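Local coordinates for activator of 2-hydroxyisocaproyl-CoA dehydratase (Clostridium difficile, PDB 4EHU), which couples ATP hydrolysis to the transfer of one electron to the dehydratase, using a [4Fe-4S] cluster held by its homodimer, in leucine fermentation, at residues A[28-33]-A[43-48]; A[88-93]-A[244-249]; A[135-140]-A[145-150]; A[221-226]-A[232-237]. All coordinates share one frame; numbering follows the deposited sequence. Where two conformers were deposited one is given.

Interaction 1 of 4, residues A[28-33]-A[43-48]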
loop_
_atom_site.group_PDB
_atom_site.type_symbol
_atom_site.label_atom_id
_atom_site.label_comp_id
_atom_site.label_asym_id
_atom_site.label_seq_id
_atom_site.Cartn_x
_atom_site.Cartn_y
_atom_site.Cartn_z
ATOM N N GLU A 28 -2.782 6.119 29.848
ATOM C CA GLU A 28 -3.776 5.194 29.350
ATOM C C GLU A 28 -3.728 5.186 27.843
ATOM O O GLU A 28 -3.599 6.235 27.208
ATOM C CB GLU A 28 -5.170 5.591 29.841
ATOM C CG GLU A 28 -6.276 4.629 29.434
ATOM C CD GLU A 28 -6.098 3.244 30.029
ATOM O OE1 GLU A 28 -5.456 3.130 31.095
ATOM O OE2 GLU A 28 -6.595 2.269 29.427
ATOM N N THR A 29 -3.820 3.994 27.271
ATOM C CA THR A 29 -3.914 3.856 25.833
ATOM C C THR A 29 -5.179 3.078 25.530
ATOM O O THR A 29 -5.446 2.052 26.155
ATOM C CB THR A 29 -2.690 3.104 25.274
ATOM O OG1 THR A 29 -1.497 3.817 25.627
ATOM C CG2 THR A 29 -2.767 2.960 23.756
ATOM N N ILE A 30 -5.969 3.582 24.594
ATOM C CA ILE A 30 -7.112 2.844 24.075
ATOM C C ILE A 30 -6.910 2.683 22.577
ATOM O O ILE A 30 -6.619 3.657 21.889
ATOM C CB ILE A 30 -8.434 3.590 24.339
ATOM C CG1 ILE A 30 -8.595 3.879 25.833
ATOM C CG2 ILE A 30 -9.605 2.784 23.813
ATOM C CD1 ILE A 30 -8.928 2.663 26.659
ATOM N N SER A 31 -7.062 1.465 22.067
ATOM C CA SER A 31 -6.744 1.166 20.672
ATOM C C SER A 31 -7.870 1.556 19.726
ATOM O O SER A 31 -8.172 0.831 18.776
ATOM C CB SER A 31 -6.425 -0.317 20.496
ATOM O OG SER A 31 -5.322 -0.696 21.293
ATOM N N SER A 32 -8.491 2.697 20.010
ATOM C CA SER A 32 -9.403 3.359 19.089
ATOM C C SER A 32 -8.931 4.804 18.940
ATOM O O SER A 32 -8.770 5.512 19.934
ATOM C CB SER A 32 -10.839 3.345 19.627
ATOM O OG SER A 32 -11.277 2.025 19.886
ATOM N N GLY A 33 -8.714 5.242 17.707
ATOM C CA GLY A 33 -8.105 6.534 17.464
ATOM C C GLY A 33 -9.088 7.588 16.996
ATOM O O GLY A 33 -10.220 7.663 17.461
ATOM N N LEU A 43 -10.033 9.435 28.692
ATOM C CA LEU A 43 -10.322 10.372 29.767
ATOM C C LEU A 43 -10.968 9.683 30.960
ATOM O O LEU A 43 -10.578 9.919 32.102
ATOM C CB LEU A 43 -11.239 11.477 29.255
ATOM C CG LEU A 43 -10.568 12.491 28.332
ATOM C CD1 LEU A 43 -11.609 13.416 27.717
ATOM C CD2 LEU A 43 -9.535 13.279 29.113
ATOM N N GLU A 44 -11.962 8.842 30.697
ATOM C CA GLU A 44 -12.633 8.102 31.758
ATOM C C GLU A 44 -11.625 7.337 32.602
ATOM O O GLU A 44 -11.731 7.301 33.822
ATOM C CB GLU A 44 -13.642 7.114 31.177
ATOM C CG GLU A 44 -14.827 7.762 30.503
ATOM C CD GLU A 44 -15.671 6.760 29.744
ATOM O OE1 GLU A 44 -15.556 5.548 30.023
ATOM O OE2 GLU A 44 -16.445 7.184 28.861
ATOM N N LYS A 45 -10.646 6.719 31.950
ATOM C CA LYS A 45 -9.694 5.876 32.657
ATOM C C LYS A 45 -8.663 6.682 33.438
ATOM O O LYS A 45 -8.292 6.302 34.543
ATOM C CB LYS A 45 -9.005 4.918 31.692
ATOM C CG LYS A 45 -9.952 3.885 31.117
ATOM C CD LYS A 45 -9.256 2.561 30.875
ATOM C CE LYS A 45 -10.254 1.473 30.526
ATOM N NZ LYS A 45 -11.273 1.294 31.596
ATOM N N LEU A 46 -8.197 7.788 32.871
ATOM C CA LEU A 46 -7.293 8.668 33.600
ATOM C C LEU A 46 -7.957 9.192 34.864
ATOM O O LEU A 46 -7.339 9.212 35.926
ATOM C CB LEU A 46 -6.857 9.840 32.727
ATOM C CG LEU A 46 -6.072 9.384 31.497
ATOM C CD1 LEU A 46 -5.851 10.560 30.567
ATOM C CD2 LEU A 46 -4.752 8.743 31.898
ATOM N N TYR A 47 -9.211 9.618 34.737
ATOM C CA TYR A 47 -9.971 10.163 35.855
ATOM C C TYR A 47 -10.281 9.091 36.890
ATOM O O TYR A 47 -10.240 9.350 38.093
ATOM C CB TYR A 47 -11.274 10.789 35.354
ATOM C CG TYR A 47 -11.080 12.073 34.576
ATOM C CD1 TYR A 47 -10.117 13.002 34.953
ATOM C CD2 TYR A 47 -11.857 12.353 33.462
ATOM C CE1 TYR A 47 -9.940 14.178 34.241
ATOM C CE2 TYR A 47 -11.685 13.523 32.744
ATOM C CZ TYR A 47 -10.726 14.432 33.136
ATOM O OH TYR A 47 -10.563 15.597 32.417
ATOM N N GLY A 48 -10.599 7.891 36.421
ATOM C CA GLY A 48 -10.895 6.784 37.309
ATOM C C GLY A 48 -9.683 6.394 38.131
ATOM O O GLY A 48 -9.778 6.179 39.341
#
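Glu28, whose carboxylate lies over the aliphatic chain of Lys45, makes a salt bridge through OE1 to Lys49, one helical turn after Lys45. OE2 leans over the Lys45 chain, coming to 3.0 Å from its CD, a tight contact for a carbon and an oxygen, whereas the ammonium itself stays back, with NZ 5.2 Å from OE2. That separation makes Lys45 a hydrocarbon neighbour first and a charge second, although a cation this close would still be expected to favour the ionised carboxylate. Turning CG of Glu28 away from its own backbone nitrogen (chi1 -177°) carries the chain toward the helix, and a bend at chi2 lays the acid across the Lys45 chain, where Glu28 CG is 3.6 Å from Lys45 CB. The two segments belong to strand 23-30, an outermost strand of the first sheet of this actin-type fold, and to helix 38-50, which runs nearly antiparallel to it at 155° and 8.5 Å between the short axes. Deeper in, Leu46 brings its CD2 methyl to 3.8 Å from Glu28 CB; a branched apolar residue suits this buried side, where it also meets Met4 and Ile17 of neighbouring strands. Ile30, two residues further along the strand and so on the same face as Glu28, extends the apolar surface toward Arg41 and Val42, and its CD1 touches Lys45 CD at 4.2 Å.

Interaction 2 of 4, residues A[88-93]-A[244-249]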
loop_
_atom_site.group_PDB
_atom_site.type_symbol
_atom_site.label_atom_id
_atom_site.label_comp_id
_atom_site.label_asym_id
_atom_site.label_seq_id
_atom_site.Cartn_x
_atom_site.Cartn_y
_atom_site.Cartn_z
ATOM N N ASN A 88 12.698 13.935 24.857
ATOM C CA ASN A 88 13.791 14.671 25.503
ATOM C C ASN A 88 13.660 14.700 27.033
ATOM O O ASN A 88 14.656 14.809 27.737
ATOM C CB ASN A 88 13.892 16.087 24.972
ATOM C CG ASN A 88 14.442 16.144 23.578
ATOM O OD1 ASN A 88 15.357 15.393 23.227
ATOM N ND2 ASN A 88 13.889 17.046 22.763
ATOM N N PHE A 89 12.427 14.626 27.531
ATOM C CA PHE A 89 12.165 14.581 28.974
ATOM C C PHE A 89 12.675 13.267 29.603
ATOM O O PHE A 89 13.098 13.255 30.786
ATOM C CB PHE A 89 10.659 14.768 29.195
ATOM C CG PHE A 89 10.225 14.723 30.641
ATOM C CD1 PHE A 89 10.310 15.845 31.446
ATOM C CD2 PHE A 89 9.691 13.562 31.164
ATOM C CE1 PHE A 89 9.888 15.802 32.781
ATOM C CE2 PHE A 89 9.268 13.511 32.482
ATOM C CZ PHE A 89 9.364 14.635 33.285
ATOM N N ILE A 90 12.651 12.181 28.825
ATOM C CA ILE A 90 12.989 10.841 29.318
ATOM C C ILE A 90 14.407 10.392 29.001
ATOM O O ILE A 90 15.027 9.704 29.807
ATOM C CB ILE A 90 12.118 9.748 28.666
ATOM C CG1 ILE A 90 10.642 9.951 28.960
ATOM C CG2 ILE A 90 12.558 8.348 29.164
ATOM C CD1 ILE A 90 9.776 9.019 28.147
ATOM N N ILE A 91 14.891 10.734 27.807
ATOM C CA ILE A 91 16.150 10.196 27.294
ATOM C C ILE A 91 17.049 11.345 26.874
ATOM O O ILE A 91 16.765 12.027 25.886
ATOM C CB ILE A 91 15.898 9.287 26.062
ATOM C CG1 ILE A 91 15.062 8.076 26.478
ATOM C CG2 ILE A 91 17.226 8.840 25.440
ATOM C CD1 ILE A 91 14.359 7.406 25.349
ATOM N N PRO A 92 18.139 11.577 27.630
ATOM C CA PRO A 92 19.090 12.648 27.323
ATOM C C PRO A 92 19.873 12.414 26.033
ATOM O O PRO A 92 20.067 11.269 25.622
ATOM C CB PRO A 92 20.048 12.629 28.527
ATOM C CG PRO A 92 19.260 11.998 29.627
ATOM C CD PRO A 92 18.430 10.946 28.928
ATOM N N GLU A 93 20.296 13.509 25.409
ATOM C CA GLU A 93 21.215 13.448 24.283
ATOM C C GLU A 93 20.551 12.795 23.070
ATOM O O GLU A 93 21.226 12.163 22.273
ATOM C CB GLU A 93 22.456 12.643 24.661
ATOM C CG GLU A 93 23.087 13.088 25.972
ATOM C CD GLU A 93 23.406 14.562 25.978
ATOM O OE1 GLU A 93 23.762 15.098 24.907
ATOM O OE2 GLU A 93 23.289 15.190 27.049
ATOM N N GLY A 244 4.081 11.021 22.901
ATOM C CA GLY A 244 3.362 12.158 22.327
ATOM C C GLY A 244 2.462 12.773 23.391
ATOM O O GLY A 244 2.380 14.000 23.541
ATOM N N ALA A 245 1.752 11.925 24.119
ATOM C CA ALA A 245 0.882 12.409 25.197
ATOM C C ALA A 245 1.692 13.046 26.320
ATOM O O ALA A 245 1.266 14.042 26.922
ATOM C CB ALA A 245 0.022 11.277 25.738
ATOM N N LEU A 246 2.856 12.472 26.615
ATOM C CA LEU A 246 3.742 13.054 27.617
ATOM C C LEU A 246 4.222 14.426 27.169
ATOM O O LEU A 246 4.218 15.372 27.962
ATOM C CB LEU A 246 4.939 12.130 27.852
ATOM C CG LEU A 246 5.982 12.674 28.813
ATOM C CD1 LEU A 246 5.355 12.947 30.181
ATOM C CD2 LEU A 246 7.105 11.634 28.938
ATOM N N GLY A 247 4.602 14.551 25.894
ATOM C CA GLY A 247 5.058 15.827 25.379
ATOM C C GLY A 247 3.948 16.858 25.467
ATOM O O GLY A 247 4.166 17.995 25.879
ATOM N N ALA A 248 2.744 16.450 25.097
ATOM C CA ALA A 248 1.579 17.334 25.232
ATOM C C ALA A 248 1.381 17.777 26.695
ATOM O O ALA A 248 1.112 18.953 26.976
ATOM C CB ALA A 248 0.311 16.646 24.697
ATOM N N ALA A 249 1.527 16.845 27.634
ATOM C CA ALA A 249 1.330 17.170 29.055
ATOM C C ALA A 249 2.389 18.173 29.524
ATOM O O ALA A 249 2.129 19.016 30.366
ATOM C CB ALA A 249 1.362 15.894 29.914
#
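Leu246 points from helix 243-261 into the end of helix 79-90 and meets Phe89 and Ile90 there. In this actin-type fold, helix 79-90 follows the last strand of the first sheet and leads to the second, while helix 243-261 returns from the second sheet to lie on strand 13-19 of the first, so the contact joins two elements that run between the halves. The tight part centres on one methyl, CD2 of Leu246. Ile90 reaches it with both carbons of its longer branch, CG1 at 3.9 Å from that methyl and CD1 at 3.8 Å; CD1 also rests on Pro237, which shelters this side. Leucine suits the position because its branched end can serve two neighbours from one buried stalk, and with CG swung away from the backbone nitrogen (chi1 176°) the side chain reaches toward helix 79-90. The backbones can stay well apart, 8.1 Å between CA of Phe89 and CA of Gly247, with side chains spanning the distance. The loose side belongs to Phe89, an exposed residue although its side chain is wholly apolar. It crosses the Leu246 side chain at about a right angle, and its ring meets the leucine obliquely, through CD2 of Phe89, 3.9 Å from CD2 of Leu246.

Interaction 3 of 4, residues A[135-140]-A[145-150]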
loop_
_atom_site.group_PDB
_atom_site.type_symbol
_atom_site.label_atom_id
_atom_site.label_comp_id
_atom_site.label_asym_id
_atom_site.label_seq_id
_atom_site.Cartn_x
_atom_site.Cartn_y
_atom_site.Cartn_z
ATOM N N VAL A 135 -2.122 -5.896 9.602
ATOM C CA VAL A 135 -2.597 -6.729 8.495
ATOM C C VAL A 135 -1.961 -8.120 8.529
ATOM O O VAL A 135 -2.650 -9.134 8.373
ATOM C CB VAL A 135 -2.310 -6.060 7.127
ATOM C CG1 VAL A 135 -2.429 -7.059 6.005
ATOM C CG2 VAL A 135 -3.278 -4.885 6.898
ATOM N N MET A 136 -0.646 -8.189 8.743
ATOM C CA MET A 136 0.032 -9.476 8.757
ATOM C C MET A 136 -0.324 -10.304 9.994
ATOM O O MET A 136 -0.440 -11.516 9.901
ATOM C CB MET A 136 1.544 -9.275 8.739
ATOM C CG MET A 136 2.035 -8.575 7.493
ATOM S SD MET A 136 1.544 -9.451 5.989
ATOM C CE MET A 136 1.713 -8.086 4.837
ATOM N N ALA A 137 -0.478 -9.645 11.143
ATOM C CA ALA A 137 -0.813 -10.359 12.380
ATOM C C ALA A 137 -2.142 -11.094 12.211
ATOM O O ALA A 137 -2.300 -12.230 12.678
ATOM C CB ALA A 137 -0.888 -9.381 13.556
ATOM N N LYS A 138 -3.080 -10.450 11.527
ATOM C CA LYS A 138 -4.392 -11.032 11.281
ATOM C C LYS A 138 -4.271 -12.276 10.411
ATOM O O LYS A 138 -4.916 -13.293 10.665
ATOM C CB LYS A 138 -5.311 -10.000 10.617
ATOM C CG LYS A 138 -6.745 -10.454 10.398
ATOM C CD LYS A 138 -7.547 -9.345 9.719
ATOM C CE LYS A 138 -9.031 -9.686 9.610
ATOM N NZ LYS A 138 -9.818 -8.589 8.962
ATOM N N ILE A 139 -3.421 -12.209 9.393
ATOM C CA ILE A 139 -3.283 -13.318 8.457
ATOM C C ILE A 139 -2.614 -14.532 9.081
ATOM O O ILE A 139 -3.004 -15.676 8.814
ATOM C CB ILE A 139 -2.476 -12.893 7.233
ATOM C CG1 ILE A 139 -3.169 -11.720 6.560
ATOM C CG2 ILE A 139 -2.341 -14.051 6.252
ATOM C CD1 ILE A 139 -2.287 -11.018 5.587
ATOM N N ILE A 140 -1.593 -14.298 9.906
ATOM C CA ILE A 140 -0.882 -15.406 10.534
ATOM C C ILE A 140 -1.557 -15.816 11.845
ATOM O O ILE A 140 -1.147 -16.772 12.486
ATOM C CB ILE A 140 0.597 -15.065 10.763
ATOM C CG1 ILE A 140 0.741 -13.932 11.770
ATOM C CG2 ILE A 140 1.270 -14.690 9.436
ATOM C CD1 ILE A 140 2.184 -13.657 12.141
ATOM N N SER A 145 0.760 -8.076 19.716
ATOM C CA SER A 145 1.564 -8.018 20.948
ATOM C C SER A 145 2.499 -9.218 21.118
ATOM O O SER A 145 3.390 -9.180 21.964
ATOM C CB SER A 145 0.664 -7.888 22.180
ATOM O OG SER A 145 -0.063 -9.085 22.404
ATOM N N GLU A 146 2.273 -10.282 20.347
ATOM C CA GLU A 146 3.110 -11.479 20.449
ATOM C C GLU A 146 4.213 -11.533 19.394
ATOM O O GLU A 146 5.088 -12.399 19.490
ATOM C CB GLU A 146 2.268 -12.751 20.299
ATOM C CG GLU A 146 1.039 -12.831 21.189
ATOM C CD GLU A 146 0.026 -13.852 20.680
ATOM O OE1 GLU A 146 -1.160 -13.491 20.523
ATOM O OE2 GLU A 146 0.417 -15.015 20.433
ATOM N N LEU A 147 4.162 -10.660 18.381
ATOM C CA LEU A 147 5.117 -10.735 17.267
ATOM C C LEU A 147 6.574 -10.654 17.725
ATOM O O LEU A 147 7.415 -11.398 17.237
ATOM C CB LEU A 147 4.850 -9.619 16.247
ATOM C CG LEU A 147 3.485 -9.697 15.556
ATOM C CD1 LEU A 147 3.299 -8.479 14.617
ATOM C CD2 LEU A 147 3.329 -10.993 14.769
ATOM N N GLY A 148 6.875 -9.736 18.635
ATOM C CA GLY A 148 8.243 -9.519 19.067
ATOM C C GLY A 148 8.834 -10.788 19.658
ATOM O O GLY A 148 9.947 -11.201 19.318
ATOM N N SER A 149 8.082 -11.415 20.554
ATOM C CA SER A 149 8.572 -12.589 21.265
ATOM C C SER A 149 8.686 -13.766 20.294
ATOM O O SER A 149 9.641 -14.550 20.359
ATOM C CB SER A 149 7.633 -12.921 22.426
ATOM O OG SER A 149 7.970 -14.160 23.038
ATOM N N ILE A 150 7.724 -13.894 19.387
ATOM C CA ILE A 150 7.748 -15.001 18.432
ATOM C C ILE A 150 8.995 -14.895 17.564
ATOM O O ILE A 150 9.689 -15.896 17.324
ATOM C CB ILE A 150 6.485 -15.008 17.565
ATOM C CG1 ILE A 150 5.316 -15.531 18.406
ATOM C CG2 ILE A 150 6.686 -15.871 16.304
ATOM C CD1 ILE A 150 3.952 -15.221 17.821
#
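This is a small, buried, wholly apolar contact between two consecutive helices, 130-140 and 147-151, joined by a short turn beside the nucleotide site. One side chain does most of the work. Leu147 of helix 147-151 points toward the first helix and divides its two methyls between two residues three positions apart: CD1 approaches CB of Ala137 at 4.4 Å, and CD2 meets CD1 of Ile140 at 3.9 Å. Residues with this spacing lie on the same face of a helix, so the leucine fork straddles one surface. Alanine suits the place where the backbones come closest, with the CA atoms of Ala137 and Leu147 7.7 Å apart, and its methyl makes only a loose contact. At Ile140 the longer branch, CG1, sits between the backbone nitrogen and the carbonyl carbon (chi1 65°), a cramped rotamer, yet one that sends CD1 across to Leu147. Around this pair, Val142 and His190 also meet Leu147, and Val172, Ile182 and Val186 meet Ile140. The turn is held by a polar bond of its own, from Asp143 N to OE1 of Glu146. The nucleotide analogue touches Ser145, two residues before Leu147, while Asp134, just before the first segment, binds ATP. With nothing but aliphatic groups meeting, the attraction between the segments rests on dispersion and the exclusion of water, which depend on close fit and give little directional constraint.

Interaction 4 of 4, residues A[221-226]-A[232-237]. With ACT (acetate ion), chain I.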
loop_
_atom_site.group_PDB
_atom_site.type_symbol
_atom_site.label_atom_id
_atom_site.label_comp_id
_atom_site.label_asym_id
_atom_site.label_seq_id
_atom_site.Cartn_x
_atom_site.Cartn_y
_atom_site.Cartn_z
ATOM N N GLY A 221 10.693 -7.095 18.211
ATOM C CA GLY A 221 11.197 -7.596 16.939
ATOM C C GLY A 221 11.476 -6.485 15.957
ATOM O O GLY A 221 12.438 -6.531 15.192
ATOM N N ILE A 222 10.604 -5.476 15.944
ATOM C CA ILE A 222 10.820 -4.319 15.080
ATOM C C ILE A 222 12.015 -3.515 15.578
ATOM O O ILE A 222 12.836 -3.066 14.776
ATOM C CB ILE A 222 9.585 -3.426 15.025
ATOM C CG1 ILE A 222 8.449 -4.149 14.282
ATOM C CG2 ILE A 222 9.943 -2.084 14.355
ATOM C CD1 ILE A 222 8.660 -4.297 12.751
ATOM N N VAL A 223 12.133 -3.335 16.886
ATOM C CA VAL A 223 13.274 -2.616 17.429
ATOM C C VAL A 223 14.582 -3.336 17.042
ATOM O O VAL A 223 15.514 -2.696 16.550
ATOM C CB VAL A 223 13.168 -2.441 18.939
ATOM C CG1 VAL A 223 14.429 -1.748 19.484
ATOM C CG2 VAL A 223 11.900 -1.609 19.262
ATOM N N ARG A 224 14.640 -4.653 17.232
ATOM C CA ARG A 224 15.863 -5.396 16.900
ATOM C C ARG A 224 16.183 -5.305 15.404
ATOM O O ARG A 224 17.340 -5.103 15.027
ATOM C CB ARG A 224 15.737 -6.867 17.303
ATOM C CG ARG A 224 15.783 -7.079 18.799
ATOM C CD ARG A 224 15.854 -8.573 19.135
ATOM N NE ARG A 224 14.738 -9.339 18.589
ATOM C CZ ARG A 224 13.559 -9.502 19.191
ATOM N NH1 ARG A 224 13.338 -8.962 20.380
ATOM N NH2 ARG A 224 12.609 -10.223 18.597
ATOM N N ALA A 225 15.171 -5.456 14.550
ATOM C CA ALA A 225 15.389 -5.391 13.105
ATOM C C ALA A 225 15.849 -3.995 12.699
ATOM O O ALA A 225 16.724 -3.851 11.839
ATOM C CB ALA A 225 14.124 -5.772 12.369
ATOM N N MET A 226 15.247 -2.960 13.293
ATOM C CA MET A 226 15.692 -1.604 12.999
ATOM C C MET A 226 17.127 -1.360 13.399
ATOM O O MET A 226 17.881 -0.777 12.629
ATOM C CB MET A 226 14.805 -0.570 13.708
ATOM C CG MET A 226 13.511 -0.389 12.975
ATOM S SD MET A 226 13.676 0.520 11.389
ATOM C CE MET A 226 14.360 2.076 11.881
ATOM N N THR A 232 22.980 0.705 14.324
ATOM C CA THR A 232 23.123 1.627 15.454
ATOM C C THR A 232 22.256 1.118 16.593
ATOM O O THR A 232 21.173 0.570 16.336
ATOM C CB THR A 232 22.640 3.042 15.052
ATOM O OG1 THR A 232 23.311 3.447 13.852
ATOM C CG2 THR A 232 22.896 4.044 16.141
ATOM N N GLU A 233 22.718 1.293 17.831
ATOM C CA GLU A 233 21.892 0.992 19.004
ATOM C C GLU A 233 20.672 1.902 19.003
ATOM O O GLU A 233 20.766 3.071 18.634
ATOM C CB GLU A 233 22.662 1.209 20.308
ATOM C CG GLU A 233 23.807 0.230 20.512
ATOM C CD GLU A 233 24.139 0.020 21.977
ATOM O OE1 GLU A 233 23.644 0.798 22.820
ATOM O OE2 GLU A 233 24.885 -0.930 22.288
ATOM N N ILE A 234 19.533 1.348 19.400
ATOM C CA ILE A 234 18.308 2.125 19.533
ATOM C C ILE A 234 17.796 2.046 20.953
ATOM O O ILE A 234 17.728 0.957 21.549
ATOM C CB ILE A 234 17.226 1.595 18.581
ATOM C CG1 ILE A 234 17.690 1.782 17.148
ATOM C CG2 ILE A 234 15.896 2.348 18.814
ATOM C CD1 ILE A 234 16.675 1.293 16.110
ATOM N N ILE A 235 17.451 3.199 21.510
ATOM C CA ILE A 235 16.903 3.270 22.848
ATOM C C ILE A 235 15.395 3.334 22.723
ATOM O O ILE A 235 14.871 4.047 21.864
ATOM C CB ILE A 235 17.409 4.519 23.590
ATOM C CG1 ILE A 235 18.932 4.457 23.741
ATOM C CG2 ILE A 235 16.729 4.643 24.958
ATOM C CD1 ILE A 235 19.548 5.765 24.243
ATOM N N VAL A 236 14.694 2.571 23.547
ATOM C CA VAL A 236 13.246 2.615 23.582
ATOM C C VAL A 236 12.823 3.003 25.012
ATOM O O VAL A 236 13.243 2.374 25.980
ATOM C CB VAL A 236 12.615 1.255 23.202
ATOM C CG1 VAL A 236 11.088 1.357 23.173
ATOM C CG2 VAL A 236 13.117 0.778 21.831
ATOM N N PRO A 237 12.001 4.046 25.156
ATOM C CA PRO A 237 11.509 4.413 26.493
ATOM C C PRO A 237 10.681 3.291 27.083
ATOM O O PRO A 237 10.298 2.378 26.357
ATOM C CB PRO A 237 10.600 5.623 26.225
ATOM C CG PRO A 237 10.919 6.071 24.824
ATOM C CD PRO A 237 11.416 4.873 24.086
HETATM C C ACT I . 14.611 -11.420 15.667
HETATM O O ACT I . 13.569 -10.771 15.923
HETATM O OXT ACT I . 15.481 -11.508 16.576
HETATM C CH3 ACT I . 14.801 -12.089 14.336
#
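Helix 220-230 and the short, weakly bonded strand 234-235 are the second and third members of a beta-alpha-beta unit that begins with strand 210-213, and here the helix packs against the strand that follows it. Val223 and Val236 approach tip to tip: CG2 of Val236 fits against both methyls of Val223, with CG1 of Val223 at 3.7 Å. Short beta-branched side chains suit a place where the helix lies close to the chain running on from strand 234-235. One turn along the helix, Met226 offers the root of its chain rather than the sulfur, its CB 3.6 Å from CD1 of Ile234. CG1 of Ile234 turns away from its own carbonyl carbon (chi1 -64°), and the extended branch (chi2 -180°) carries CD1 to the Met226 backbone and CB.

Arg224, pointing away from the strand, receives an acetate ion, probably from the crystallisation liquor, at the edge of its guanidinium. NH2 gives the straighter bond, 2.9 Å to acetate O at 156°, while NE is shared between acetate OXT at 3.1 Å and acetate O at 3.2 Å. NH2 also bonds to the carbonyl of Gly148, and CA of Gly221 lies over one face of the group, contacts that would limit its rotation.

Met226 continues inward to Ile98 of strand 96-100, so the helix packs on strands of the second sheet and also meets helix 182-204 through Ile222, Ala225 and Met226.

From the N terminus, interaction 1 closes first, a short loop that folds helix 38-50 back on strand 23-30 in the first sheet. Interaction 2 then opens at the end of helix 79-90 and closes only at helix 243-261, a long loop enclosing the whole second sheet. Interactions 3 and 4 nest inside it, one after the other: interaction 3 ties a helix pair beside the nucleotide, and interaction 4 ties helix 220-230 to the strand that follows it, at the edge of the second sheet. Interactions 2 and 4 touch through Ile90 and Ile91 against Ile235 and Pro237, and interactions 3 and 4 meet at Gly148 and Arg224. Interaction 1 touches none of the others.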